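Local coordinates for protein aspartate--tRNA(Asp/Asn) ligase (Sulfolobus tokodaii, PDB 1WYD) that attaches L-aspartate, activated by ATP as aspartyl-adenylate, to both tRNA(Asp) and tRNA(Asn), as a homodimeric class II aminoacyl-tRNA synthetase, at residues R3-A8 and L39-L45; P159-S164 and E181-A185; H219-F223 and F420-K424. All coordinates share one frame; numbering follows the deposited sequence.

Interaction 1. Residues R3-A8 and L39-L45; sequences RSHFIA and LRDKTGL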
ATOM      1  N   ARG B   3     -17.746 -21.981  11.372  1.00 55.24           N
ATOM      2  CA  ARG B   3     -16.884 -22.983  11.951  1.00 54.74           C
ATOM      3  C   ARG B   3     -16.656 -22.603  13.391  1.00 55.44           C
ATOM      4  O   ARG B   3     -16.904 -21.466  13.759  1.00 55.20           O
ATOM      5  CB  ARG B   3     -15.538 -22.993  11.236  1.00 53.99           C
ATOM      6  CG  ARG B   3     -15.021 -21.618  10.904  1.00 51.40           C
ATOM      7  CD  ARG B   3     -13.600 -21.615  10.622  1.00 47.70           C
ATOM      8  NE  ARG B   3     -13.280 -22.109   9.275  1.00 49.14           N
ATOM      9  CZ  ARG B   3     -12.922 -21.330   8.254  1.00 45.73           C
ATOM     10  NH1 ARG B   3     -12.892 -20.008   8.400  1.00 46.93           N
ATOM     11  NH2 ARG B   3     -12.584 -21.861   7.100  1.00 42.47           N
ATOM     12  N   SER B   4     -16.160 -23.558  14.182  1.00 56.21           N
ATOM     13  CA  SER B   4     -15.626 -23.278  15.510  1.00 56.66           C
ATOM     14  C   SER B   4     -14.106 -23.235  15.436  1.00 56.35           C
ATOM     15  O   SER B   4     -13.483 -22.411  16.105  1.00 57.20           O
ATOM     16  CB  SER B   4     -16.089 -24.326  16.538  1.00 57.04           C
ATOM     17  OG  SER B   4     -15.368 -25.550  16.387  1.00 57.44           O
ATOM     18  N   HIS B   5     -13.499 -24.121  14.647  1.00 55.30           N
ATOM     19  CA  HIS B   5     -12.033 -24.147  14.548  1.00 54.53           C
ATOM     20  C   HIS B   5     -11.532 -24.188  13.105  1.00 54.30           C
ATOM     21  O   HIS B   5     -12.169 -24.769  12.215  1.00 54.53           O
ATOM     22  CB  HIS B   5     -11.404 -25.315  15.361  1.00 54.18           C
ATOM     23  CG  HIS B   5     -11.710 -25.280  16.836  1.00 54.05           C
ATOM     24  ND1 HIS B   5     -12.969 -25.527  17.346  1.00 53.23           N
ATOM     25  CD2 HIS B   5     -10.921 -25.017  17.907  1.00 53.36           C
ATOM     26  CE1 HIS B   5     -12.944 -25.409  18.659  1.00 52.55           C
ATOM     27  NE2 HIS B   5     -11.713 -25.103  19.025  1.00 52.97           N
ATOM     28  N   PHE B   6     -10.393 -23.556  12.882  1.00 53.83           N
ATOM     29  CA  PHE B   6      -9.605 -23.791  11.691  1.00 54.03           C
ATOM     30  C   PHE B   6      -8.928 -25.138  11.828  1.00 54.74           C
ATOM     31  O   PHE B   6      -8.596 -25.557  12.940  1.00 54.89           O
ATOM     32  CB  PHE B   6      -8.540 -22.722  11.565  1.00 53.67           C
ATOM     33  CG  PHE B   6      -9.061 -21.417  11.051  1.00 53.15           C
ATOM     34  CD1 PHE B   6      -9.389 -20.385  11.943  1.00 51.23           C
ATOM     35  CD2 PHE B   6      -9.216 -21.206   9.678  1.00 50.71           C
ATOM     36  CE1 PHE B   6      -9.869 -19.150  11.472  1.00 51.18           C
ATOM     37  CE2 PHE B   6      -9.706 -19.972   9.191  1.00 51.69           C
ATOM     38  CZ  PHE B   6     -10.025 -18.943  10.102  1.00 51.49           C
ATOM     39  N   ILE B   7      -8.697 -25.811  10.707  1.00 54.98           N
ATOM     40  CA  ILE B   7      -8.190 -27.176  10.742  1.00 55.73           C
ATOM     41  C   ILE B   7      -6.963 -27.275  11.644  1.00 56.84           C
ATOM     42  O   ILE B   7      -6.900 -28.132  12.523  1.00 57.51           O
ATOM     43  CB  ILE B   7      -7.894 -27.683   9.315  1.00 55.42           C
ATOM     44  CG1 ILE B   7      -9.212 -27.989   8.581  1.00 55.06           C
ATOM     45  CG2 ILE B   7      -6.937 -28.886   9.327  1.00 54.54           C
ATOM     46  CD1 ILE B   7      -9.146 -27.748   7.078  1.00 52.52           C
ATOM     47  N   ALA B   8      -6.021 -26.367  11.434  1.00 57.86           N
ATOM     48  CA  ALA B   8      -4.746 -26.340  12.130  1.00 59.54           C
ATOM     49  C   ALA B   8      -4.864 -26.078  13.655  1.00 60.48           C
ATOM     50  O   ALA B   8      -3.929 -26.353  14.399  1.00 60.87           O
ATOM     51  CB  ALA B   8      -3.824 -25.298  11.469  1.00 59.39           C
ATOM     52  N   LEU B  39     -10.267 -31.913   3.457  1.00 46.14           N
ATOM     53  CA  LEU B  39     -10.825 -30.577   3.461  1.00 45.28           C
ATOM     54  C   LEU B  39      -9.702 -29.559   3.491  1.00 45.30           C
ATOM     55  O   LEU B  39      -8.618 -29.830   4.047  1.00 46.12           O
ATOM     56  CB  LEU B  39     -11.758 -30.394   4.663  1.00 44.57           C
ATOM     57  CG  LEU B  39     -12.546 -29.096   4.776  1.00 44.80           C
ATOM     58  CD1 LEU B  39     -13.733 -29.092   3.815  1.00 41.59           C
ATOM     59  CD2 LEU B  39     -13.020 -28.963   6.213  1.00 45.01           C
ATOM     60  N   ARG B  40      -9.941 -28.394   2.879  1.00 44.80           N
ATOM     61  CA  ARG B  40      -8.961 -27.296   2.846  1.00 43.72           C
ATOM     62  C   ARG B  40      -9.587 -26.022   3.369  1.00 43.43           C
ATOM     63  O   ARG B  40     -10.712 -25.690   2.993  1.00 44.20           O
ATOM     64  CB  ARG B  40      -8.481 -27.028   1.419  1.00 43.34           C
ATOM     65  CG  ARG B  40      -7.370 -26.009   1.374  1.00 41.25           C
ATOM     66  CD  ARG B  40      -7.091 -25.398   0.027  1.00 39.69           C
ATOM     67  NE  ARG B  40      -7.523 -26.305  -1.008  1.00 43.72           N
ATOM     68  CZ  ARG B  40      -8.477 -26.004  -1.889  1.00 41.26           C
ATOM     69  NH1 ARG B  40      -9.022 -24.794  -1.875  1.00 30.11           N
ATOM     70  NH2 ARG B  40      -8.845 -26.924  -2.780  1.00 38.15           N
ATOM     71  N   ASP B  41      -8.858 -25.327   4.229  1.00 42.83           N
ATOM     72  CA  ASP B  41      -9.211 -24.005   4.743  1.00 42.71           C
ATOM     73  C   ASP B  41      -7.932 -23.206   4.720  1.00 43.08           C
ATOM     74  O   ASP B  41      -6.899 -23.724   4.268  1.00 43.32           O
ATOM     75  CB  ASP B  41      -9.918 -24.039   6.127  1.00 42.19           C
ATOM     76  CG  ASP B  41      -8.961 -24.312   7.332  1.00 43.39           C
ATOM     77  OD1 ASP B  41      -9.489 -24.538   8.448  1.00 44.50           O
ATOM     78  OD2 ASP B  41      -7.713 -24.306   7.290  1.00 42.28           O
ATOM     79  N   LYS B  42      -7.971 -21.964   5.188  1.00 44.04           N
ATOM     80  CA  LYS B  42      -6.790 -21.103   5.044  1.00 45.04           C
ATOM     81  C   LYS B  42      -5.562 -21.605   5.845  1.00 45.30           C
ATOM     82  O   LYS B  42      -4.446 -21.227   5.529  1.00 45.18           O
ATOM     83  CB  LYS B  42      -7.133 -19.617   5.310  1.00 45.28           C
ATOM     84  CG  LYS B  42      -6.783 -19.100   6.693  1.00 46.88           C
ATOM     85  CD  LYS B  42      -7.356 -17.720   7.026  1.00 46.32           C
ATOM     86  CE  LYS B  42      -6.393 -16.593   6.667  1.00 46.89           C
ATOM     87  NZ  LYS B  42      -5.184 -16.506   7.546  1.00 46.64           N
ATOM     88  N   THR B  43      -5.762 -22.445   6.873  1.00 46.13           N
ATOM     89  CA  THR B  43      -4.605 -22.997   7.648  1.00 46.52           C
ATOM     90  C   THR B  43      -3.977 -24.258   7.075  1.00 46.79           C
ATOM     91  O   THR B  43      -2.852 -24.609   7.431  1.00 46.91           O
ATOM     92  CB  THR B  43      -4.959 -23.288   9.111  1.00 46.57           C
ATOM     93  OG1 THR B  43      -5.977 -24.302   9.169  1.00 45.34           O
ATOM     94  CG2 THR B  43      -5.522 -22.058   9.805  1.00 44.89           C
ATOM     95  N   GLY B  44      -4.720 -24.956   6.217  1.00 47.19           N
ATOM     96  CA  GLY B  44      -4.173 -26.066   5.454  1.00 46.05           C
ATOM     97  C   GLY B  44      -5.201 -27.145   5.279  1.00 46.13           C
ATOM     98  O   GLY B  44      -6.411 -26.863   5.123  1.00 46.29           O
ATOM     99  N   LEU B  45      -4.722 -28.382   5.332  1.00 45.72           N
ATOM    100  CA  LEU B  45      -5.483 -29.548   4.913  1.00 45.76           C
ATOM    101  C   LEU B  45      -5.753 -30.485   6.071  1.00 46.55           C
ATOM    102  O   LEU B  45      -4.822 -30.942   6.737  1.00 47.26           O
ATOM    103  CB  LEU B  45      -4.705 -30.291   3.834  1.00 45.16           C
ATOM    104  CG  LEU B  45      -4.386 -29.482   2.585  1.00 46.01           C
ATOM    105  CD1 LEU B  45      -3.245 -30.106   1.796  1.00 44.81           C
ATOM    106  CD2 LEU B  45      -5.666 -29.328   1.696  1.00 43.53           C
TER
HETATM  107  O   HOH W   1     -11.918 -24.977   9.231  1.00 47.42           O

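Interaction 2. Residues P159-S164 and E181-A185; sequences PKIIAS and EAFLA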
ATOM      1  N   PRO B 159       0.647  10.774  -6.513  1.00 34.24           N
ATOM      2  CA  PRO B 159      -0.283  10.681  -7.664  1.00 34.42           C
ATOM      3  C   PRO B 159       0.185   9.623  -8.650  1.00 34.87           C
ATOM      4  O   PRO B 159       1.390   9.479  -8.933  1.00 34.02           O
ATOM      5  CB  PRO B 159      -0.203  12.062  -8.294  1.00 34.03           C
ATOM      6  CG  PRO B 159       0.248  12.922  -7.207  1.00 35.38           C
ATOM      7  CD  PRO B 159       1.233  12.117  -6.386  1.00 33.68           C
ATOM      8  N   LYS B 160      -0.771   8.855  -9.138  1.00 35.45           N
ATOM      9  CA  LYS B 160      -0.462   7.845 -10.122  1.00 35.72           C
ATOM     10  C   LYS B 160      -0.701   8.375 -11.553  1.00 36.27           C
ATOM     11  O   LYS B 160      -0.051   7.920 -12.495  1.00 36.05           O
ATOM     12  CB  LYS B 160      -1.254   6.558  -9.851  1.00 35.27           C
ATOM     13  CG  LYS B 160      -0.978   5.892  -8.502  1.00 36.03           C
ATOM     14  CD  LYS B 160       0.515   5.748  -8.291  1.00 39.98           C
ATOM     15  CE  LYS B 160       0.876   5.571  -6.852  1.00 40.62           C
ATOM     16  NZ  LYS B 160       2.313   5.602  -6.669  1.00 44.42           N
ATOM     17  N   ILE B 161      -1.632   9.308 -11.703  1.00 36.35           N
ATOM     18  CA  ILE B 161      -1.850   9.974 -12.981  1.00 35.89           C
ATOM     19  C   ILE B 161      -1.117  11.296 -13.008  1.00 36.40           C
ATOM     20  O   ILE B 161      -1.363  12.148 -12.144  1.00 36.31           O
ATOM     21  CB  ILE B 161      -3.353  10.250 -13.237  1.00 36.05           C
ATOM     22  CG1 ILE B 161      -4.096   8.930 -13.373  1.00 33.79           C
ATOM     23  CG2 ILE B 161      -3.513  11.113 -14.524  1.00 34.90           C
ATOM     24  CD1 ILE B 161      -5.575   9.073 -13.431  1.00 36.81           C
ATOM     25  N   ILE B 162      -0.242  11.470 -14.006  1.00 36.62           N
ATOM     26  CA  ILE B 162       0.629  12.636 -14.078  1.00 37.77           C
ATOM     27  C   ILE B 162       0.563  13.325 -15.435  1.00 39.85           C
ATOM     28  O   ILE B 162       0.154  12.711 -16.413  1.00 39.64           O
ATOM     29  CB  ILE B 162       2.068  12.226 -13.798  1.00 38.11           C
ATOM     30  CG1 ILE B 162       2.562  11.210 -14.844  1.00 36.54           C
ATOM     31  CG2 ILE B 162       2.190  11.713 -12.319  1.00 36.62           C
ATOM     32  CD1 ILE B 162       4.073  10.896 -14.722  1.00 36.96           C
ATOM     33  N   ALA B 163       0.971  14.584 -15.489  1.00 41.24           N
ATOM     34  CA  ALA B 163       0.915  15.322 -16.727  1.00 43.94           C
ATOM     35  C   ALA B 163       1.989  14.889 -17.731  1.00 45.86           C
ATOM     36  O   ALA B 163       1.676  14.605 -18.864  1.00 45.49           O
ATOM     37  CB  ALA B 163       0.971  16.815 -16.481  1.00 42.93           C
ATOM     38  N   SER B 164       3.252  14.869 -17.321  1.00 49.10           N
ATOM     39  CA  SER B 164       4.324  14.529 -18.248  1.00 52.56           C
ATOM     40  C   SER B 164       5.339  13.668 -17.545  1.00 54.04           C
ATOM     41  O   SER B 164       5.400  13.666 -16.335  1.00 55.36           O
ATOM     42  CB  SER B 164       4.972  15.789 -18.842  1.00 52.67           C
ATOM     43  OG  SER B 164       5.504  16.636 -17.830  1.00 56.00           O
ATOM     44  N   GLU B 181      -4.431  14.285 -22.539  1.00 37.28           N
ATOM     45  CA  GLU B 181      -3.770  13.039 -22.625  1.00 37.49           C
ATOM     46  C   GLU B 181      -2.815  13.082 -21.408  1.00 37.38           C
ATOM     47  O   GLU B 181      -1.817  13.779 -21.450  1.00 36.78           O
ATOM     48  CB  GLU B 181      -2.994  12.944 -23.912  1.00 35.78           C
ATOM     49  CG  GLU B 181      -2.587  11.528 -24.181  1.00 37.49           C
ATOM     50  CD  GLU B 181      -1.496  11.408 -25.202  1.00 42.51           C
ATOM     51  OE1 GLU B 181      -0.799  12.405 -25.513  1.00 46.56           O
ATOM     52  OE2 GLU B 181      -1.326  10.296 -25.687  1.00 45.41           O
ATOM     53  N   ALA B 182      -3.197  12.448 -20.305  1.00 37.44           N
ATOM     54  CA  ALA B 182      -2.221  12.251 -19.188  1.00 37.89           C
ATOM     55  C   ALA B 182      -1.670  10.851 -19.227  1.00 37.60           C
ATOM     56  O   ALA B 182      -1.954  10.086 -20.151  1.00 38.49           O
ATOM     57  CB  ALA B 182      -2.838  12.573 -17.858  1.00 36.63           C
ATOM     58  N   PHE B 183      -0.861  10.506 -18.241  1.00 39.30           N
ATOM     59  CA  PHE B 183      -0.210   9.214 -18.211  1.00 38.92           C
ATOM     60  C   PHE B 183      -0.118   8.551 -16.787  1.00 38.90           C
ATOM     61  O   PHE B 183      -0.221   9.207 -15.731  1.00 37.83           O
ATOM     62  CB  PHE B 183       1.200   9.334 -18.822  1.00 40.33           C
ATOM     63  CG  PHE B 183       1.274  10.162 -20.108  1.00 42.14           C
ATOM     64  CD1 PHE B 183       1.642  11.519 -20.070  1.00 42.65           C
ATOM     65  CD2 PHE B 183       1.020   9.568 -21.362  1.00 43.15           C
ATOM     66  CE1 PHE B 183       1.692  12.277 -21.273  1.00 42.34           C
ATOM     67  CE2 PHE B 183       1.079  10.313 -22.547  1.00 42.25           C
ATOM     68  CZ  PHE B 183       1.413  11.665 -22.501  1.00 41.91           C
ATOM     69  N   LEU B 184       0.102   7.241 -16.814  1.00 36.86           N
ATOM     70  CA  LEU B 184       0.290   6.458 -15.651  1.00 36.78           C
ATOM     71  C   LEU B 184       1.793   6.549 -15.218  1.00 35.46           C
ATOM     72  O   LEU B 184       2.739   6.276 -16.009  1.00 35.00           O
ATOM     73  CB  LEU B 184      -0.114   5.002 -15.965  1.00 36.28           C
ATOM     74  CG  LEU B 184      -1.557   4.553 -15.830  1.00 35.86           C
ATOM     75  CD1 LEU B 184      -1.674   3.027 -15.780  1.00 34.04           C
ATOM     76  CD2 LEU B 184      -2.215   5.143 -14.600  1.00 36.63           C
ATOM     77  N   ALA B 185       2.000   6.949 -13.978  1.00 34.24           N
ATOM     78  CA  ALA B 185       3.361   7.072 -13.427  1.00 34.75           C
ATOM     79  C   ALA B 185       4.154   5.779 -13.514  1.00 34.01           C
ATOM     80  O   ALA B 185       3.596   4.710 -13.370  1.00 33.67           O
ATOM     81  CB  ALA B 185       3.279   7.539 -11.983  1.00 34.38           C
TER
HETATM   82  O   HOH W   2      -0.635  15.603 -19.542  1.00 40.03           O

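Interaction 3. Residues H219-F223 and F420-K424; sequences HLAEF and FPRDK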
ATOM      1  N   HIS B 219       8.935  -8.678 -16.762  1.00 50.92           N
ATOM      2  CA  HIS B 219       8.664  -7.389 -17.321  1.00 49.05           C
ATOM      3  C   HIS B 219       7.174  -7.138 -17.488  1.00 47.94           C
ATOM      4  O   HIS B 219       6.742  -6.728 -18.574  1.00 47.92           O
ATOM      5  CB  HIS B 219       9.344  -7.277 -18.665  1.00 49.47           C
ATOM      6  CG  HIS B 219      10.733  -6.755 -18.586  1.00 50.75           C
ATOM      7  ND1 HIS B 219      11.795  -7.538 -18.181  1.00 54.30           N
ATOM      8  CD2 HIS B 219      11.242  -5.532 -18.860  1.00 51.15           C
ATOM      9  CE1 HIS B 219      12.898  -6.808 -18.185  1.00 55.14           C
ATOM     10  NE2 HIS B 219      12.593  -5.593 -18.611  1.00 55.72           N
ATOM     11  N   LEU B 220       6.408  -7.344 -16.419  1.00 45.16           N
ATOM     12  CA  LEU B 220       4.983  -6.968 -16.396  1.00 42.54           C
ATOM     13  C   LEU B 220       4.757  -5.467 -16.683  1.00 40.33           C
ATOM     14  O   LEU B 220       5.639  -4.667 -16.425  1.00 38.92           O
ATOM     15  CB  LEU B 220       4.313  -7.411 -15.082  1.00 42.45           C
ATOM     16  CG  LEU B 220       4.421  -8.903 -14.698  1.00 44.16           C
ATOM     17  CD1 LEU B 220       3.633  -9.196 -13.440  1.00 45.62           C
ATOM     18  CD2 LEU B 220       3.972  -9.848 -15.840  1.00 43.95           C
ATOM     19  N   ALA B 221       3.610  -5.101 -17.272  1.00 37.23           N
ATOM     20  CA  ALA B 221       3.342  -3.706 -17.568  1.00 36.24           C
ATOM     21  C   ALA B 221       2.837  -2.957 -16.336  1.00 35.27           C
ATOM     22  O   ALA B 221       3.054  -1.740 -16.188  1.00 34.40           O
ATOM     23  CB  ALA B 221       2.276  -3.581 -18.742  1.00 37.57           C
ATOM     24  N   GLU B 222       2.129  -3.693 -15.482  1.00 34.86           N
ATOM     25  CA  GLU B 222       1.783  -3.254 -14.128  1.00 35.10           C
ATOM     26  C   GLU B 222       2.609  -3.979 -13.031  1.00 34.92           C
ATOM     27  O   GLU B 222       2.781  -5.186 -13.061  1.00 33.30           O
ATOM     28  CB  GLU B 222       0.331  -3.529 -13.865  1.00 34.25           C
ATOM     29  CG  GLU B 222      -0.205  -2.804 -12.638  1.00 38.34           C
ATOM     30  CD  GLU B 222      -1.680  -3.089 -12.491  1.00 43.51           C
ATOM     31  OE1 GLU B 222      -2.484  -2.478 -13.248  1.00 43.40           O
ATOM     32  OE2 GLU B 222      -2.004  -3.975 -11.673  1.00 42.01           O
ATOM     33  N   PHE B 223       3.046  -3.233 -12.027  1.00 36.02           N
ATOM     34  CA  PHE B 223       3.949  -3.792 -11.032  1.00 36.62           C
ATOM     35  C   PHE B 223       3.945  -2.964  -9.754  1.00 36.99           C
ATOM     36  O   PHE B 223       3.789  -1.753  -9.809  1.00 38.09           O
ATOM     37  CB  PHE B 223       5.376  -3.933 -11.592  1.00 35.49           C
ATOM     38  CG  PHE B 223       5.929  -2.681 -12.246  1.00 38.14           C
ATOM     39  CD1 PHE B 223       6.673  -1.743 -11.510  1.00 39.55           C
ATOM     40  CD2 PHE B 223       5.771  -2.469 -13.633  1.00 40.52           C
ATOM     41  CE1 PHE B 223       7.209  -0.596 -12.124  1.00 36.57           C
ATOM     42  CE2 PHE B 223       6.298  -1.305 -14.263  1.00 39.87           C
ATOM     43  CZ  PHE B 223       7.009  -0.379 -13.509  1.00 39.96           C
ATOM     44  N   PHE B 420      -2.571 -11.617 -10.681  1.00 35.36           N
ATOM     45  CA  PHE B 420      -3.262 -11.171 -11.916  1.00 35.10           C
ATOM     46  C   PHE B 420      -2.389 -10.332 -12.803  1.00 34.55           C
ATOM     47  O   PHE B 420      -2.485  -9.119 -12.779  1.00 35.14           O
ATOM     48  CB  PHE B 420      -4.541 -10.425 -11.579  1.00 34.81           C
ATOM     49  CG  PHE B 420      -5.532 -11.282 -10.863  1.00 35.91           C
ATOM     50  CD1 PHE B 420      -5.794 -11.085  -9.526  1.00 37.88           C
ATOM     51  CD2 PHE B 420      -6.172 -12.319 -11.526  1.00 38.85           C
ATOM     52  CE1 PHE B 420      -6.678 -11.907  -8.848  1.00 38.77           C
ATOM     53  CE2 PHE B 420      -7.066 -13.145 -10.853  1.00 38.80           C
ATOM     54  CZ  PHE B 420      -7.305 -12.946  -9.515  1.00 39.02           C
ATOM     55  N   PRO B 421      -1.525 -10.985 -13.570  1.00 33.70           N
ATOM     56  CA  PRO B 421      -0.477 -10.280 -14.321  1.00 34.92           C
ATOM     57  C   PRO B 421      -1.039  -9.404 -15.448  1.00 37.03           C
ATOM     58  O   PRO B 421      -2.089  -9.712 -15.994  1.00 36.28           O
ATOM     59  CB  PRO B 421       0.355 -11.405 -14.937  1.00 34.88           C
ATOM     60  CG  PRO B 421      -0.355 -12.716 -14.579  1.00 32.76           C
ATOM     61  CD  PRO B 421      -1.566 -12.431 -13.820  1.00 32.16           C
ATOM     62  N   ARG B 422      -0.339  -8.313 -15.734  1.00 39.10           N
ATOM     63  CA  ARG B 422      -0.621  -7.459 -16.855  1.00 40.90           C
ATOM     64  C   ARG B 422       0.624  -7.381 -17.705  1.00 42.11           C
ATOM     65  O   ARG B 422       1.730  -7.150 -17.165  1.00 42.73           O
ATOM     66  CB  ARG B 422      -0.993  -6.057 -16.373  1.00 41.02           C
ATOM     67  CG  ARG B 422      -2.387  -5.919 -15.727  1.00 42.01           C
ATOM     68  CD  ARG B 422      -3.543  -6.006 -16.708  1.00 40.45           C
ATOM     69  NE  ARG B 422      -4.839  -6.067 -16.013  1.00 38.51           N
ATOM     70  CZ  ARG B 422      -5.437  -7.191 -15.645  1.00 39.61           C
ATOM     71  NH1 ARG B 422      -4.843  -8.356 -15.858  1.00 42.66           N
ATOM     72  NH2 ARG B 422      -6.625  -7.174 -15.055  1.00 33.68           N
ATOM     73  N   ASP B 423       0.457  -7.639 -19.013  1.00 43.32           N
ATOM     74  CA  ASP B 423       1.438  -7.275 -20.060  1.00 44.07           C
ATOM     75  C   ASP B 423       0.793  -7.138 -21.461  1.00 45.18           C
ATOM     76  O   ASP B 423      -0.440  -7.090 -21.585  1.00 43.65           O
ATOM     77  CB  ASP B 423       2.621  -8.239 -20.100  1.00 44.38           C
ATOM     78  CG  ASP B 423       2.211  -9.654 -20.444  1.00 46.90           C
ATOM     79  OD1 ASP B 423       1.212  -9.841 -21.185  1.00 47.06           O
ATOM     80  OD2 ASP B 423       2.818 -10.655 -19.982  1.00 48.40           O
ATOM     81  N   LYS B 424       1.637  -7.104 -22.501  1.00 46.70           N
ATOM     82  CA  LYS B 424       1.190  -6.822 -23.863  1.00 48.44           C
ATOM     83  C   LYS B 424       0.161  -7.806 -24.411  1.00 48.59           C
ATOM     84  O   LYS B 424      -0.628  -7.436 -25.285  1.00 49.51           O
ATOM     85  CB  LYS B 424       2.366  -6.571 -24.831  1.00 49.31           C
ATOM     86  CG  LYS B 424       2.809  -7.741 -25.687  1.00 53.16           C
ATOM     87  CD  LYS B 424       4.040  -7.365 -26.544  1.00 59.07           C
ATOM     88  CE  LYS B 424       4.847  -8.617 -27.025  1.00 63.08           C
ATOM     89  NZ  LYS B 424       5.671  -9.280 -25.949  1.00 65.07           N
TER
HETATM   90  O   HOH W   3      -1.261  -6.556 -12.003  1.00 38.63           O
HETATM   91  O   HOH W   4       1.113  -6.976 -13.309  1.00 44.32           O

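Interaction 1. Residues R3-A8 and L39-L45
The N-terminal segment 3-8, which turns into a 3-10 segment at Ile7, lies against the type I turn Asp41-Gly44 that joins strands 34-41 and 44-50 of the OB-fold, with Ala8 and Thr43 nearest at 5.6 Å between CA atoms. The two oxygens of Asp41 divide the work. OD1 takes the Ile7 N-H at 2.7 Å on the syn side, 17° out of the carboxylate plane. With CG between the backbone N and carbonyl carbon (chi1 76°), OD2 reaches its own turn, accepting from Thr43 N (an Asx turn), Gly44 N (completing an Asx motif) and Thr43 OG1; three donors hold the carboxylate's rotation. Thr43 OG1 in turn accepts from Ala8 N at 3.1 Å. With an alanine at Asp41 the Ile7 N-H and the turn amides would probably lose their carboxylate, and the Thr43 hydroxyl would be set free to turn. The Ile7 side chain slides past that of Asp41 in the opposite direction, its CD1 reaching Asp41 CG and Gly44 O. The Phe6 ring turns its edge to the Asp41 carboxylate, planes 71° apart, while Arg3 CD lies over one ring face. The Arg3 guanidinium pairs with Glu200 of the second subunit, which also receives Lys42 N, placing this turn at the dimer interface. A water accepting from Arg3 NE lies near His5 O and 2.6 Å from Asp41 OD1.

Interaction 2. Residues P159-S164 and E181-A185
Segments 159-164 and 181-185 run antiparallel, Ile161 facing Leu184 as a non-hydrogen-bonded pair and Ile162 facing Phe183 as a hydrogen-bonded one. They form one side of a small three-stranded antiparallel sheet of the class II synthetase domain, with strand 180-184 central and strand 174-177 on its other side. Pro159 is probably the proline of class II motif 1, which lies at the dimer interface. Ile162 N gives to Phe183 O at 2.8 Å in the carbonyl plane, and Phe183 N returns a bond to Ile162 O. Just past the strand ends, Ala185 N donates to Lys160 O at 2.7 Å, so the pairing reaches one residue further. On the face of Ile161 and Leu184, with Ile161 CG1 beside the backbone N (chi1 -65°), the CG2 branch is turned to Ala182 CB, 3.7 Å away. On the face of Ile162 and Phe183, Ile162 CG1, between its backbone N and carbonyl carbon (chi1 61°), comes within 3.5 Å of Phe183 O. Lys160 sends its amine to Glu204 of the same chain. In the second subunit, Glu222 accepts from Lys160 N and Arg422 donates to Ile161 O. At the other end a water donates to Ala163 O and Glu181 O, and the Phe183 ring turns its edge to Ala163 O, 3.3 Å from CD1.

Interaction 3. Residues H219-F223 and F420-K424
Leu220 lays its side chain along the backbone of Arg422: CB is 3.3 Å from Arg422 O, and with CG beside the backbone N (chi1 -55°) CD2 is carried to Pro421 CB at 4.0 Å, where the two side chains meet at a slant. Ala221 supplies the direct hydrogen bond, N to Arg422 O at 2.8 Å, arriving from above the carbonyl plane, 39° out of it; its CB touches Asp423 CA. Glu222 rests CB against Arg422 CB at 3.8 Å. One water donates to Glu222 OE2 and Phe420 O, another to Glu222 O while accepting from Arg422 N, so both bridge the segments. The charged ends stay near each other but do not pair, Glu222 OE1 being 5.1 Å from Arg422 NE. OE1 accepts from Trp209 NE1 and from Lys160 N of the second subunit, while Arg422 NE donates to Ile161 O of that subunit and NH2 pairs with the C-terminal carboxylate of Pro429. Segment 219-223 leads into strand 222-231 of the large mixed sheet of the class II catalytic domain, beside strand 201-209, while Phe420 and Pro421 of the loop after helix 401-409 pack on Arg121 of helix 121-125.

Overall arrangement
Interaction 1 belongs to the OB-fold domain, whereas interactions 2 and 3 lie in the class II synthetase domain. The centre of interaction 1 is about 44 Å from that of interaction 2 and 33 Å from that of interaction 3. Within one chain interactions 2 and 3 do not touch (centres 18 Å, nearest atoms about 6 Å apart), but across the dimer 159-164 of one chain meets Glu222 and Arg422 of the other. Both lie near the predicted ATP site: the Leu184 side chain is about 8 Å from that of Ala211, and Leu220's about 6 Å from that of Ala402. Leu220 N also bonds a sulfonate oxygen of a HEPES molecule, probably from the crystallisation liquor.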